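Local coordinates for aromatic-amino-acid:2-oxoglutarate transaminase (Candida albicans, PDB 6HND), which probably transfers amino groups between aromatic amino acids or 2-aminoadipate and 2-oxo acids, using pyridoxal 5'-phosphate as cofactor, at residues Ile184-Phe189 with Met475-Glu480; Leu286-Tyr291 with Tyr408-Leu413; Tyr465-Val470 with Leu503-Arg508. One frame throughout, in Å; residues are numbered along the deposited sequence.

Interaction 1 of 3, residues Ile184-Phe189 with Met475-Glu480; sequences ILVEEF and MTVDLE
Met475 meets Phe189 through its backbone. Its carbonyl oxygen lies 3.1 Å from CA of Phe189, a CA-H...O contact.

Thr476 comes next and forms the single beta bridge of the contact with Phe189. Its CA gives a second CA-H...O contact, 3.2 Å from Glu188 O. The methyl CG2 lies beside the Phe189 ring and touches the ring carbon CE1 at 3.5 Å. The Thr476 and Phe189 side chains extend in the same direction, one alongside the other. The hydroxyl OG1 turns to Tyr473 O instead.

Val477 has the largest share of the buried surface. Its backbone N donates to Glu188 O over 3.1 Å, with an angle of 157° at the hydrogen. CG2 of Val477 stands anti to its own carbonyl carbon, and this puts the methyl against Val186 CG1 at 3.4 Å, closer than two methyls normally come. Glu187 O touches the same methyl.

Asp478 joins through a water, which donates to Glu188 O at 2.7 Å and accepts from Asp478 N at 2.8 Å. Glu188 O is therefore gripped by an amide and a water. Asp478 is also the N-cap of helix 479-482. Glu188 OE2 bonds to Ile210 N, while OE1 meets Ser482 OG and forms a salt bridge with Arg485.

Strand 183-187 belongs to the seven-stranded mixed sheet of the aspartate aminotransferase-like fold. In such enzymes the C-terminal ends of the parallel strands, and the loops after them, line the cofactor pocket. Here one of these loops is tied to the segment leading into helix 479-482, far away in sequence. The Met475 side chain fits this placement, since it lies beside Asn252, a residue that binds pyridoxal 5'-phosphate.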
ATOM      1  N   ILE B 184      10.829  19.971  10.312  1.00 34.86           N
ATOM      2  CA  ILE B 184      10.968  18.770  11.174  1.00 32.82           C
ATOM      3  C   ILE B 184      12.439  18.624  11.529  1.00 32.58           C
ATOM      4  O   ILE B 184      13.316  18.791  10.640  1.00 31.08           O
ATOM      5  CB  ILE B 184      10.382  17.485  10.562  1.00 33.27           C
ATOM      6  CG1 ILE B 184      10.509  16.338  11.570  1.00 33.82           C
ATOM      7  CG2 ILE B 184      11.014  17.170   9.224  1.00 32.87           C
ATOM      8  CD1 ILE B 184       9.555  15.203  11.380  1.00 35.29           C
ATOM      9  N   LEU B 185      12.661  18.388  12.808  1.00 30.15           N
ATOM     10  CA  LEU B 185      13.976  18.082  13.411  1.00 31.88           C
ATOM     11  C   LEU B 185      14.279  16.617  13.121  1.00 31.99           C
ATOM     12  O   LEU B 185      13.455  15.757  13.529  1.00 31.11           O
ATOM     13  CB  LEU B 185      13.863  18.308  14.919  1.00 30.99           C
ATOM     14  CG  LEU B 185      13.564  19.733  15.315  1.00 32.78           C
ATOM     15  CD1 LEU B 185      13.091  19.794  16.755  1.00 35.21           C
ATOM     16  CD2 LEU B 185      14.806  20.588  15.086  1.00 33.75           C
ATOM     17  N   VAL B 186      15.404  16.347  12.466  1.00 29.58           N
ATOM     18  CA  VAL B 186      15.805  14.965  12.110  1.00 30.38           C
ATOM     19  C   VAL B 186      17.226  14.726  12.625  1.00 33.72           C
ATOM     20  O   VAL B 186      18.092  15.615  12.443  1.00 32.89           O
ATOM     21  CB  VAL B 186      15.671  14.752  10.595  1.00 31.31           C
ATOM     22  CG1 VAL B 186      16.132  13.377  10.177  1.00 31.49           C
ATOM     23  CG2 VAL B 186      14.242  14.986  10.119  1.00 33.46           C
ATOM     24  N   GLU B 187      17.452  13.564  13.239  1.00 33.44           N
ATOM     25  CA  GLU B 187      18.820  13.072  13.584  1.00 33.57           C
ATOM     26  C   GLU B 187      19.723  13.215  12.352  1.00 33.02           C
ATOM     27  O   GLU B 187      19.325  12.762  11.292  1.00 36.83           O
ATOM     28  CB  GLU B 187      18.748  11.648  14.140  1.00 31.06           C
ATOM     29  CG  GLU B 187      18.021  11.585  15.473  1.00 30.93           C
ATOM     30  CD  GLU B 187      17.470  10.244  15.903  1.00 34.68           C
ATOM     31  OE1 GLU B 187      17.151   9.432  15.011  1.00 37.78           O
ATOM     32  OE2 GLU B 187      17.259  10.054  17.129  1.00 34.02           O
ATOM     33  N   GLU B 188      20.897  13.829  12.524  1.00 32.82           N
ATOM     34  CA  GLU B 188      21.800  14.266  11.427  1.00 34.88           C
ATOM     35  C   GLU B 188      22.214  13.063  10.581  1.00 35.70           C
ATOM     36  O   GLU B 188      22.435  13.288   9.396  1.00 32.50           O
ATOM     37  CB  GLU B 188      23.035  14.994  11.945  1.00 34.10           C
ATOM     38  CG  GLU B 188      24.013  14.138  12.739  1.00 33.02           C
ATOM     39  CD  GLU B 188      25.275  14.907  13.129  1.00 35.81           C
ATOM     40  OE1 GLU B 188      25.696  15.792  12.324  1.00 34.12           O
ATOM     41  OE2 GLU B 188      25.853  14.622  14.240  1.00 34.11           O
ATOM     42  N   PHE B 189      22.343  11.870  11.181  1.00 33.29           N
ATOM     43  CA  PHE B 189      22.397  10.571  10.453  1.00 32.69           C
ATOM     44  C   PHE B 189      21.083   9.864  10.742  1.00 36.08           C
ATOM     45  O   PHE B 189      20.709   9.766  11.954  1.00 35.03           O
ATOM     46  CB  PHE B 189      23.601   9.708  10.842  1.00 30.61           C
ATOM     47  CG  PHE B 189      24.905  10.441  10.669  1.00 31.18           C
ATOM     48  CD1 PHE B 189      25.534  10.488   9.437  1.00 28.97           C
ATOM     49  CD2 PHE B 189      25.479  11.117  11.735  1.00 31.46           C
ATOM     50  CE1 PHE B 189      26.706  11.196   9.265  1.00 27.05           C
ATOM     51  CE2 PHE B 189      26.646  11.840  11.552  1.00 31.58           C
ATOM     52  CZ  PHE B 189      27.247  11.889  10.318  1.00 27.80           C
ATOM     53  N   MET B 475      23.919   8.854   4.693  1.00 34.27           N
ATOM     54  CA  MET B 475      22.705   8.754   5.548  1.00 38.56           C
ATOM     55  C   MET B 475      22.476  10.050   6.321  1.00 35.88           C
ATOM     56  O   MET B 475      21.922   9.992   7.429  1.00 38.29           O
ATOM     57  CB  MET B 475      22.832   7.566   6.489  1.00 41.87           C
ATOM     58  CG  MET B 475      22.658   6.253   5.742  1.00 47.41           C
ATOM     59  SD  MET B 475      22.967   4.833   6.821  1.00 57.80           S
ATOM     60  CE  MET B 475      24.652   5.204   7.303  1.00 57.58           C
ATOM     61  N   THR B 476      22.806  11.170   5.686  1.00 31.54           N
ATOM     62  CA  THR B 476      22.816  12.515   6.291  1.00 35.26           C
ATOM     63  C   THR B 476      21.557  13.261   5.882  1.00 34.42           C
ATOM     64  O   THR B 476      21.080  13.029   4.772  1.00 35.04           O
ATOM     65  CB  THR B 476      24.059  13.319   5.898  1.00 37.98           C
ATOM     66  OG1 THR B 476      24.156  13.353   4.471  1.00 40.36           O
ATOM     67  CG2 THR B 476      25.313  12.726   6.504  1.00 38.57           C
ATOM     68  N   VAL B 477      21.065  14.132   6.762  1.00 35.27           N
ATOM     69  CA  VAL B 477      20.074  15.180   6.406  1.00 36.41           C
ATOM     70  C   VAL B 477      20.785  16.227   5.543  1.00 39.58           C
ATOM     71  O   VAL B 477      20.248  16.581   4.491  1.00 42.36           O
ATOM     72  CB  VAL B 477      19.452  15.773   7.673  1.00 39.25           C
ATOM     73  CG1 VAL B 477      18.522  16.933   7.332  1.00 40.17           C
ATOM     74  CG2 VAL B 477      18.740  14.671   8.468  1.00 38.24           C
ATOM     75  N   ASP B 478      21.985  16.637   5.956  1.00 40.18           N
ATOM     76  CA  ASP B 478      22.794  17.690   5.297  1.00 42.60           C
ATOM     77  C   ASP B 478      24.267  17.283   5.396  1.00 41.56           C
ATOM     78  O   ASP B 478      24.814  17.223   6.515  1.00 35.49           O
ATOM     79  CB  ASP B 478      22.545  19.064   5.929  1.00 46.03           C
ATOM     80  CG  ASP B 478      23.121  20.218   5.116  1.00 50.71           C
ATOM     81  OD1 ASP B 478      24.366  20.336   5.029  1.00 47.86           O
ATOM     82  OD2 ASP B 478      22.317  20.988   4.572  1.00 64.02           O
ATOM     83  N   LEU B 479      24.885  17.062   4.246  1.00 46.53           N
ATOM     84  CA  LEU B 479      26.253  16.529   4.121  1.00 51.36           C
ATOM     85  C   LEU B 479      27.252  17.536   4.696  1.00 48.34           C
ATOM     86  O   LEU B 479      28.081  17.107   5.500  1.00 47.95           O
ATOM     87  CB  LEU B 479      26.517  16.225   2.643  1.00 57.23           C
ATOM     88  CG  LEU B 479      27.819  15.475   2.361  1.00 63.10           C
ATOM     89  CD1 LEU B 479      28.040  14.367   3.388  1.00 65.98           C
ATOM     90  CD2 LEU B 479      27.823  14.911   0.944  1.00 65.93           C
ATOM     91  N   GLU B 480      27.168  18.819   4.324  1.00 46.43           N
ATOM     92  CA  GLU B 480      28.119  19.858   4.809  1.00 46.49           C
ATOM     93  C   GLU B 480      28.047  19.891   6.335  1.00 44.61           C
ATOM     94  O   GLU B 480      29.098  19.872   7.011  1.00 43.32           O
ATOM     95  CB  GLU B 480      27.813  21.237   4.209  1.00 53.61           C
ATOM     96  CG  GLU B 480      28.753  21.626   3.073  1.00 62.43           C
ATOM     97  CD  GLU B 480      30.223  21.692   3.473  1.00 66.94           C
ATOM     98  OE1 GLU B 480      31.039  21.102   2.746  1.00 65.96           O
ATOM     99  OE2 GLU B 480      30.541  22.301   4.536  1.00 62.66           O
TER
HETATM  100  O   HOH W   1      22.912  15.802   8.452  1.00 31.62           O

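Interaction 2 of 3, residues Leu286-Tyr291 with Tyr408-Leu413; sequences LTLPKY and YRKDLL
Lys410, Tyr291 and Asp411 bury the most surface here. Lys410 reaches from the long helix 392-418 to the loop after strand 276-280. Its CG is anti to the backbone N (chi1 179°), and the chain then bends at its second and third torsions. The bends lay CE against Leu288, 3.9 Å from CB. They also deliver NZ to the loop backbone, where it donates to Pro289 O over 3.0 Å. The ammonium sits 18° out of that carbonyl plane. The same NZ makes a salt bridge with Asp411 OD1 on its own helix at 3.1 Å, meeting the oxygen nearly along its C-O bond. A water accepts from NZ at 3.2 Å and lies within bonding distance of Leu288 O.

Tyr291 covers Asp411 with one edge of its ring. CE1 lies 3.3 Å from the backbone oxygen of Asp411, which stands in the ring plane. The ring also passes the carboxylate, with CD1 3.9 Å from Asp411 OD1. The two planes are turned 90° apart.

Asp411 uses both carboxylate oxygens. OD1 faces Lys410. A second water lies between OD2 (2.8 Å) and Lys290 O, within bonding distance of both.

The loop also pairs through the Leu288 backbone with Lys434, near the four-stranded sheet. Asp432 forms a salt bridge with Lys410 and accepts from the Tyr291 amide, so helix and loop share one partner. The three N-H groups of Lys410 are thus shared among four acceptors, and not all can be full, straight bonds. The water is the longest of those within the contact. The two nearby carboxylates would be expected to keep Lys410 protonated. The outcome is a polar core round the Lys410 ammonium, flanked by Leu288 on the lysine chain and by the Tyr291 ring.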
ATOM      1  N   LEU B 286      14.719  -6.091  19.945  1.00 38.30           N
ATOM      2  CA  LEU B 286      15.984  -6.878  19.856  1.00 36.91           C
ATOM      3  C   LEU B 286      17.038  -6.207  20.739  1.00 38.32           C
ATOM      4  O   LEU B 286      17.921  -5.548  20.206  1.00 38.86           O
ATOM      5  CB  LEU B 286      16.399  -6.968  18.389  1.00 38.34           C
ATOM      6  CG  LEU B 286      15.325  -7.544  17.463  1.00 39.44           C
ATOM      7  CD1 LEU B 286      15.762  -7.446  16.009  1.00 40.10           C
ATOM      8  CD2 LEU B 286      14.969  -8.987  17.835  1.00 40.52           C
ATOM      9  N   THR B 287      16.895  -6.337  22.062  1.00 38.41           N
ATOM     10  CA  THR B 287      17.795  -5.730  23.073  1.00 39.67           C
ATOM     11  C   THR B 287      19.042  -6.615  23.134  1.00 39.95           C
ATOM     12  O   THR B 287      18.881  -7.840  23.073  1.00 37.72           O
ATOM     13  CB  THR B 287      17.100  -5.566  24.436  1.00 38.80           C
ATOM     14  OG1 THR B 287      16.691  -6.868  24.870  1.00 38.07           O
ATOM     15  CG2 THR B 287      15.900  -4.647  24.379  1.00 38.88           C
ATOM     16  N   LEU B 288      20.232  -6.015  23.199  1.00 42.80           N
ATOM     17  CA  LEU B 288      21.517  -6.758  23.117  1.00 42.28           C
ATOM     18  C   LEU B 288      22.329  -6.460  24.367  1.00 40.86           C
ATOM     19  O   LEU B 288      22.608  -5.291  24.630  1.00 44.88           O
ATOM     20  CB  LEU B 288      22.271  -6.324  21.855  1.00 43.33           C
ATOM     21  CG  LEU B 288      21.470  -6.304  20.560  1.00 40.00           C
ATOM     22  CD1 LEU B 288      22.303  -5.725  19.434  1.00 40.09           C
ATOM     23  CD2 LEU B 288      20.979  -7.693  20.201  1.00 40.53           C
ATOM     24  N   PRO B 289      22.725  -7.480  25.161  1.00 40.52           N
ATOM     25  CA  PRO B 289      23.625  -7.270  26.292  1.00 42.98           C
ATOM     26  C   PRO B 289      24.984  -6.751  25.804  1.00 42.19           C
ATOM     27  O   PRO B 289      25.346  -7.021  24.638  1.00 38.55           O
ATOM     28  CB  PRO B 289      23.799  -8.626  26.987  1.00 43.94           C
ATOM     29  CG  PRO B 289      22.946  -9.616  26.212  1.00 45.51           C
ATOM     30  CD  PRO B 289      22.374  -8.891  25.000  1.00 47.69           C
ATOM     31  N   LYS B 290      25.686  -5.998  26.659  1.00 44.98           N
ATOM     32  CA  LYS B 290      26.982  -5.371  26.279  1.00 49.47           C
ATOM     33  C   LYS B 290      27.998  -6.474  25.940  1.00 45.54           C
ATOM     34  O   LYS B 290      27.883  -7.615  26.442  1.00 40.59           O
ATOM     35  CB  LYS B 290      27.439  -4.336  27.313  1.00 56.53           C
ATOM     36  CG  LYS B 290      28.139  -4.821  28.567  1.00 65.09           C
ATOM     37  CD  LYS B 290      29.077  -3.748  29.131  1.00 71.06           C
ATOM     38  CE  LYS B 290      29.062  -3.653  30.645  1.00 81.75           C
ATOM     39  NZ  LYS B 290      29.522  -4.908  31.293  1.00 85.15           N
ATOM     40  N   TYR B 291      28.907  -6.175  25.026  1.00 41.33           N
ATOM     41  CA  TYR B 291      29.860  -7.161  24.471  1.00 44.13           C
ATOM     42  C   TYR B 291      30.582  -7.918  25.594  1.00 47.43           C
ATOM     43  O   TYR B 291      31.095  -7.292  26.545  1.00 43.87           O
ATOM     44  CB  TYR B 291      30.897  -6.484  23.576  1.00 40.56           C
ATOM     45  CG  TYR B 291      32.011  -7.397  23.163  1.00 39.34           C
ATOM     46  CD1 TYR B 291      31.866  -8.215  22.059  1.00 39.29           C
ATOM     47  CD2 TYR B 291      33.203  -7.449  23.873  1.00 42.73           C
ATOM     48  CE1 TYR B 291      32.880  -9.074  21.666  1.00 42.48           C
ATOM     49  CE2 TYR B 291      34.237  -8.288  23.475  1.00 40.20           C
ATOM     50  CZ  TYR B 291      34.061  -9.120  22.383  1.00 39.56           C
ATOM     51  OH  TYR B 291      35.039  -9.976  21.985  1.00 48.21           O
ATOM     52  N   TYR B 408      24.269 -12.983  19.644  1.00 40.39           N
ATOM     53  CA  TYR B 408      25.473 -13.770  19.285  1.00 43.30           C
ATOM     54  C   TYR B 408      26.122 -13.100  18.065  1.00 44.53           C
ATOM     55  O   TYR B 408      27.367 -12.906  18.089  1.00 42.31           O
ATOM     56  CB  TYR B 408      25.130 -15.247  19.074  1.00 48.99           C
ATOM     57  CG  TYR B 408      26.310 -16.128  18.758  1.00 54.33           C
ATOM     58  CD1 TYR B 408      27.282 -16.390  19.715  1.00 67.76           C
ATOM     59  CD2 TYR B 408      26.467 -16.705  17.504  1.00 64.70           C
ATOM     60  CE1 TYR B 408      28.384 -17.188  19.440  1.00 68.05           C
ATOM     61  CE2 TYR B 408      27.559 -17.514  17.213  1.00 68.51           C
ATOM     62  CZ  TYR B 408      28.522 -17.753  18.185  1.00 70.23           C
ATOM     63  OH  TYR B 408      29.599 -18.547  17.930  1.00 73.12           O
ATOM     64  N   ARG B 409      25.318 -12.741  17.050  1.00 38.11           N
ATOM     65  CA  ARG B 409      25.818 -12.176  15.768  1.00 41.25           C
ATOM     66  C   ARG B 409      26.580 -10.881  16.069  1.00 42.53           C
ATOM     67  O   ARG B 409      27.737 -10.739  15.595  1.00 38.42           O
ATOM     68  CB  ARG B 409      24.679 -11.948  14.768  1.00 46.06           C
ATOM     69  CG  ARG B 409      24.267 -13.193  13.995  1.00 45.30           C
ATOM     70  CD  ARG B 409      22.898 -13.035  13.362  1.00 47.06           C
ATOM     71  NE  ARG B 409      22.611 -14.149  12.487  1.00 40.06           N
ATOM     72  CZ  ARG B 409      22.756 -14.124  11.177  1.00 40.05           C
ATOM     73  NH1 ARG B 409      23.094 -13.003  10.556  1.00 42.08           N
ATOM     74  NH2 ARG B 409      22.526 -15.216  10.475  1.00 38.88           N
ATOM     75  N   LYS B 410      25.999  -9.991  16.877  1.00 40.01           N
ATOM     76  CA  LYS B 410      26.630  -8.673  17.156  1.00 43.16           C
ATOM     77  C   LYS B 410      28.000  -8.883  17.818  1.00 42.60           C
ATOM     78  O   LYS B 410      28.987  -8.208  17.404  1.00 42.59           O
ATOM     79  CB  LYS B 410      25.732  -7.785  18.015  1.00 40.51           C
ATOM     80  CG  LYS B 410      26.350  -6.431  18.340  1.00 40.18           C
ATOM     81  CD  LYS B 410      27.045  -6.410  19.677  1.00 41.82           C
ATOM     82  CE  LYS B 410      26.073  -6.325  20.833  1.00 44.08           C
ATOM     83  NZ  LYS B 410      26.784  -6.128  22.117  1.00 45.69           N
ATOM     84  N   ASP B 411      28.072  -9.767  18.810  1.00 39.93           N
ATOM     85  CA  ASP B 411      29.325  -9.997  19.587  1.00 43.38           C
ATOM     86  C   ASP B 411      30.405 -10.625  18.687  1.00 42.42           C
ATOM     87  O   ASP B 411      31.592 -10.232  18.802  1.00 41.76           O
ATOM     88  CB  ASP B 411      29.051 -10.856  20.819  1.00 39.21           C
ATOM     89  CG  ASP B 411      28.175 -10.172  21.848  1.00 42.83           C
ATOM     90  OD1 ASP B 411      28.052  -8.904  21.798  1.00 39.17           O
ATOM     91  OD2 ASP B 411      27.612 -10.915  22.676  1.00 42.33           O
ATOM     92  N   LEU B 412      30.012 -11.566  17.835  1.00 39.35           N
ATOM     93  CA  LEU B 412      30.914 -12.219  16.856  1.00 43.56           C
ATOM     94  C   LEU B 412      31.565 -11.139  15.979  1.00 44.06           C
ATOM     95  O   LEU B 412      32.806 -11.030  15.970  1.00 40.51           O
ATOM     96  CB  LEU B 412      30.089 -13.203  16.028  1.00 45.22           C
ATOM     97  CG  LEU B 412      30.853 -14.359  15.401  1.00 49.31           C
ATOM     98  CD1 LEU B 412      31.538 -15.217  16.467  1.00 48.77           C
ATOM     99  CD2 LEU B 412      29.896 -15.191  14.555  1.00 48.43           C
ATOM    100  N   LEU B 413      30.759 -10.314  15.310  1.00 44.77           N
ATOM    101  CA  LEU B 413      31.287  -9.238  14.429  1.00 42.89           C
ATOM    102  C   LEU B 413      32.235  -8.347  15.237  1.00 40.98           C
ATOM    103  O   LEU B 413      33.298  -7.979  14.697  1.00 40.63           O
ATOM    104  CB  LEU B 413      30.126  -8.439  13.841  1.00 40.05           C
ATOM    105  CG  LEU B 413      30.531  -7.227  13.017  1.00 41.40           C
ATOM    106  CD1 LEU B 413      31.333  -7.666  11.801  1.00 44.10           C
ATOM    107  CD2 LEU B 413      29.301  -6.418  12.618  1.00 41.59           C
TER
HETATM  108  O   HOH W   2      25.018  -4.009  23.778  1.00 44.04           O
HETATM  109  O   HOH W   3      27.263  -9.921  25.277  1.00 39.39           O

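Interaction 3 of 3, residues Tyr465-Val470 with Leu503-Arg508; sequences YGILVV and LESGKR
Arg508 and Ile467 carry the tight part of this contact. The Arg508 chain is extended from CG to NE and runs past Tyr465 O, with CD at 3.3 Å. Its NH1 donates to Gly466 O over 2.8 Å at 157°, and that oxygen lies close to the guanidinium plane. NE donates to Glu504 OE2 at 2.7 Å, a salt bridge in which OE2 offers its anti lone pair. The two bonds fix the rotation of the guanidinium. Ile467 points at the helix, and its CD1 rests on Ser505 CB at 3.6 Å. CG1 lies over Ser505 O. The first torsion, CG1 anti to the backbone N (-173°), directs this branch to Ser505.

Tyr465 is looser and partly exposed. Its ring carbon CD2 comes no nearer than 4.0 Å to Arg508 O, and its hydroxyl bonds to Glu515 farther along helix 499-518.

Gly466, with positive phi, follows helix 451-465 in a Schellman motif. Arg508 NH1 also bonds to Lys37 O of the second subunit, so the contact forms part of the dimer interface. Strand 467-468 lies among helix 499-518, helix 451-465, where Ile467 packs on Leu462, and a parallel strand of the second subunit.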
ATOM      1  N   TYR B 465      38.390  -5.378  -1.468  1.00 48.10           N
ATOM      2  CA  TYR B 465      38.639  -6.472  -0.481  1.00 47.02           C
ATOM      3  C   TYR B 465      37.418  -7.404  -0.305  1.00 44.22           C
ATOM      4  O   TYR B 465      37.549  -8.404   0.425  1.00 46.08           O
ATOM      5  CB  TYR B 465      39.120  -5.884   0.848  1.00 47.36           C
ATOM      6  CG  TYR B 465      40.621  -5.811   0.987  1.00 47.97           C
ATOM      7  CD1 TYR B 465      41.377  -4.910   0.245  1.00 51.28           C
ATOM      8  CD2 TYR B 465      41.287  -6.638   1.879  1.00 49.16           C
ATOM      9  CE1 TYR B 465      42.759  -4.844   0.380  1.00 47.58           C
ATOM     10  CE2 TYR B 465      42.659  -6.567   2.044  1.00 45.75           C
ATOM     11  CZ  TYR B 465      43.395  -5.681   1.281  1.00 46.15           C
ATOM     12  OH  TYR B 465      44.741  -5.653   1.448  1.00 46.83           O
ATOM     13  N   GLY B 466      36.276  -7.098  -0.932  1.00 44.67           N
ATOM     14  CA  GLY B 466      35.094  -7.980  -0.981  1.00 47.00           C
ATOM     15  C   GLY B 466      34.211  -7.859   0.250  1.00 43.65           C
ATOM     16  O   GLY B 466      33.633  -8.864   0.694  1.00 39.69           O
ATOM     17  N   ILE B 467      34.082  -6.658   0.783  1.00 45.08           N
ATOM     18  CA  ILE B 467      33.165  -6.373   1.927  1.00 46.80           C
ATOM     19  C   ILE B 467      32.364  -5.108   1.578  1.00 43.34           C
ATOM     20  O   ILE B 467      32.979  -4.023   1.346  1.00 38.88           O
ATOM     21  CB  ILE B 467      33.956  -6.306   3.258  1.00 49.79           C
ATOM     22  CG1 ILE B 467      33.039  -6.175   4.475  1.00 49.21           C
ATOM     23  CG2 ILE B 467      35.011  -5.207   3.231  1.00 52.34           C
ATOM     24  CD1 ILE B 467      32.021  -7.291   4.623  1.00 49.90           C
ATOM     25  N   LEU B 468      31.042  -5.257   1.482  1.00 40.60           N
ATOM     26  CA  LEU B 468      30.121  -4.129   1.202  1.00 44.23           C
ATOM     27  C   LEU B 468      29.618  -3.526   2.526  1.00 45.76           C
ATOM     28  O   LEU B 468      29.181  -4.294   3.416  1.00 42.72           O
ATOM     29  CB  LEU B 468      28.963  -4.635   0.344  1.00 45.33           C
ATOM     30  CG  LEU B 468      29.332  -5.327  -0.975  1.00 50.86           C
ATOM     31  CD1 LEU B 468      28.060  -5.712  -1.745  1.00 46.68           C
ATOM     32  CD2 LEU B 468      30.251  -4.460  -1.840  1.00 48.85           C
ATOM     33  N   VAL B 469      29.676  -2.194   2.641  1.00 43.06           N
ATOM     34  CA  VAL B 469      29.175  -1.418   3.811  1.00 41.12           C
ATOM     35  C   VAL B 469      28.517  -0.137   3.298  1.00 42.50           C
ATOM     36  O   VAL B 469      28.566   0.112   2.096  1.00 38.78           O
ATOM     37  CB  VAL B 469      30.291  -1.103   4.827  1.00 41.31           C
ATOM     38  CG1 VAL B 469      30.902  -2.371   5.379  1.00 40.89           C
ATOM     39  CG2 VAL B 469      31.361  -0.196   4.249  1.00 40.28           C
ATOM     40  N   VAL B 470      27.888   0.620   4.206  1.00 42.75           N
ATOM     41  CA  VAL B 470      27.228   1.920   3.921  1.00 37.02           C
ATOM     42  C   VAL B 470      28.057   2.989   4.605  1.00 37.22           C
ATOM     43  O   VAL B 470      28.199   2.939   5.814  1.00 43.28           O
ATOM     44  CB  VAL B 470      25.772   1.927   4.405  1.00 34.33           C
ATOM     45  CG1 VAL B 470      25.100   3.271   4.162  1.00 36.50           C
ATOM     46  CG2 VAL B 470      24.983   0.833   3.726  1.00 36.09           C
ATOM     47  N   LEU B 503      32.590 -13.717  10.614  1.00 45.78           N
ATOM     48  CA  LEU B 503      34.031 -13.630  10.976  1.00 44.32           C
ATOM     49  C   LEU B 503      34.779 -13.112   9.751  1.00 39.87           C
ATOM     50  O   LEU B 503      35.592 -12.217   9.923  1.00 44.10           O
ATOM     51  CB  LEU B 503      34.563 -14.981  11.479  1.00 44.74           C
ATOM     52  CG  LEU B 503      33.962 -15.448  12.815  1.00 48.96           C
ATOM     53  CD1 LEU B 503      34.349 -16.890  13.132  1.00 53.64           C
ATOM     54  CD2 LEU B 503      34.357 -14.527  13.963  1.00 46.08           C
ATOM     55  N   GLU B 504      34.438 -13.610   8.562  1.00 40.03           N
ATOM     56  CA  GLU B 504      35.176 -13.320   7.310  1.00 40.62           C
ATOM     57  C   GLU B 504      34.872 -11.881   6.889  1.00 40.32           C
ATOM     58  O   GLU B 504      35.786 -11.237   6.377  1.00 37.24           O
ATOM     59  CB  GLU B 504      34.822 -14.338   6.218  1.00 41.71           C
ATOM     60  CG  GLU B 504      35.440 -14.057   4.847  1.00 42.43           C
ATOM     61  CD  GLU B 504      36.962 -13.988   4.736  1.00 43.45           C
ATOM     62  OE1 GLU B 504      37.684 -14.480   5.645  1.00 40.69           O
ATOM     63  OE2 GLU B 504      37.429 -13.430   3.720  1.00 46.00           O
ATOM     64  N   SER B 505      33.633 -11.411   7.106  1.00 42.02           N
ATOM     65  CA  SER B 505      33.201 -10.019   6.828  1.00 37.62           C
ATOM     66  C   SER B 505      34.084  -9.069   7.645  1.00 37.97           C
ATOM     67  O   SER B 505      34.661  -8.123   7.077  1.00 38.01           O
ATOM     68  CB  SER B 505      31.736  -9.835   7.127  1.00 40.57           C
ATOM     69  OG  SER B 505      30.932 -10.568   6.211  1.00 44.96           O
ATOM     70  N   GLY B 506      34.209  -9.329   8.937  1.00 36.03           N
ATOM     71  CA  GLY B 506      34.964  -8.450   9.849  1.00 40.65           C
ATOM     72  C   GLY B 506      36.439  -8.455   9.524  1.00 40.46           C
ATOM     73  O   GLY B 506      37.062  -7.375   9.612  1.00 39.53           O
ATOM     74  N   LYS B 507      36.966  -9.614   9.107  1.00 42.91           N
ATOM     75  CA  LYS B 507      38.370  -9.755   8.640  1.00 42.91           C
ATOM     76  C   LYS B 507      38.607  -8.934   7.352  1.00 42.57           C
ATOM     77  O   LYS B 507      39.557  -8.155   7.297  1.00 43.43           O
ATOM     78  CB  LYS B 507      38.684 -11.233   8.452  1.00 46.77           C
ATOM     79  CG  LYS B 507      40.152 -11.513   8.153  1.00 52.28           C
ATOM     80  CD  LYS B 507      40.429 -12.980   7.887  1.00 53.74           C
ATOM     81  CE  LYS B 507      41.844 -13.202   7.405  1.00 54.12           C
ATOM     82  NZ  LYS B 507      42.121 -12.422   6.174  1.00 55.58           N
ATOM     83  N   ARG B 508      37.780  -9.076   6.326  1.00 38.53           N
ATOM     84  CA  ARG B 508      37.964  -8.292   5.082  1.00 41.99           C
ATOM     85  C   ARG B 508      37.868  -6.785   5.397  1.00 40.79           C
ATOM     86  O   ARG B 508      38.645  -5.990   4.820  1.00 42.43           O
ATOM     87  CB  ARG B 508      36.936  -8.738   4.042  1.00 42.04           C
ATOM     88  CG  ARG B 508      37.096 -10.185   3.585  1.00 44.64           C
ATOM     89  CD  ARG B 508      36.086 -10.465   2.474  1.00 45.95           C
ATOM     90  NE  ARG B 508      36.039 -11.847   2.022  1.00 46.81           N
ATOM     91  CZ  ARG B 508      35.275 -12.303   1.023  1.00 48.77           C
ATOM     92  NH1 ARG B 508      34.446 -11.511   0.359  1.00 45.39           N
ATOM     93  NH2 ARG B 508      35.331 -13.576   0.697  1.00 50.04           N
TER

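Interactions 2 and 3 are neighbours, with centres about 18 Å apart. Helices 392-418 and 499-518 bring them together, as Leu412 CG lies 3.8 Å from Leu503 CD2. Both contacts touch the second subunit. Interaction 1 stands apart from interaction 2, with nearest atoms about 14 Å away. It meets interaction 3 at one point, where Met475 CE packs on Val470 CG1 at 3.7 Å. The chain between 465-470 and 475-480 is short, so interactions 1 and 3 are close in sequence there. Interaction 1 is closer to the cofactor than interaction 2: the Glu187 side chain is about 8 Å from bound pyridoxal 5'-phosphate, against about 13 Å for that of Leu288. Interaction 3 lies away from the cofactor and potassium sites.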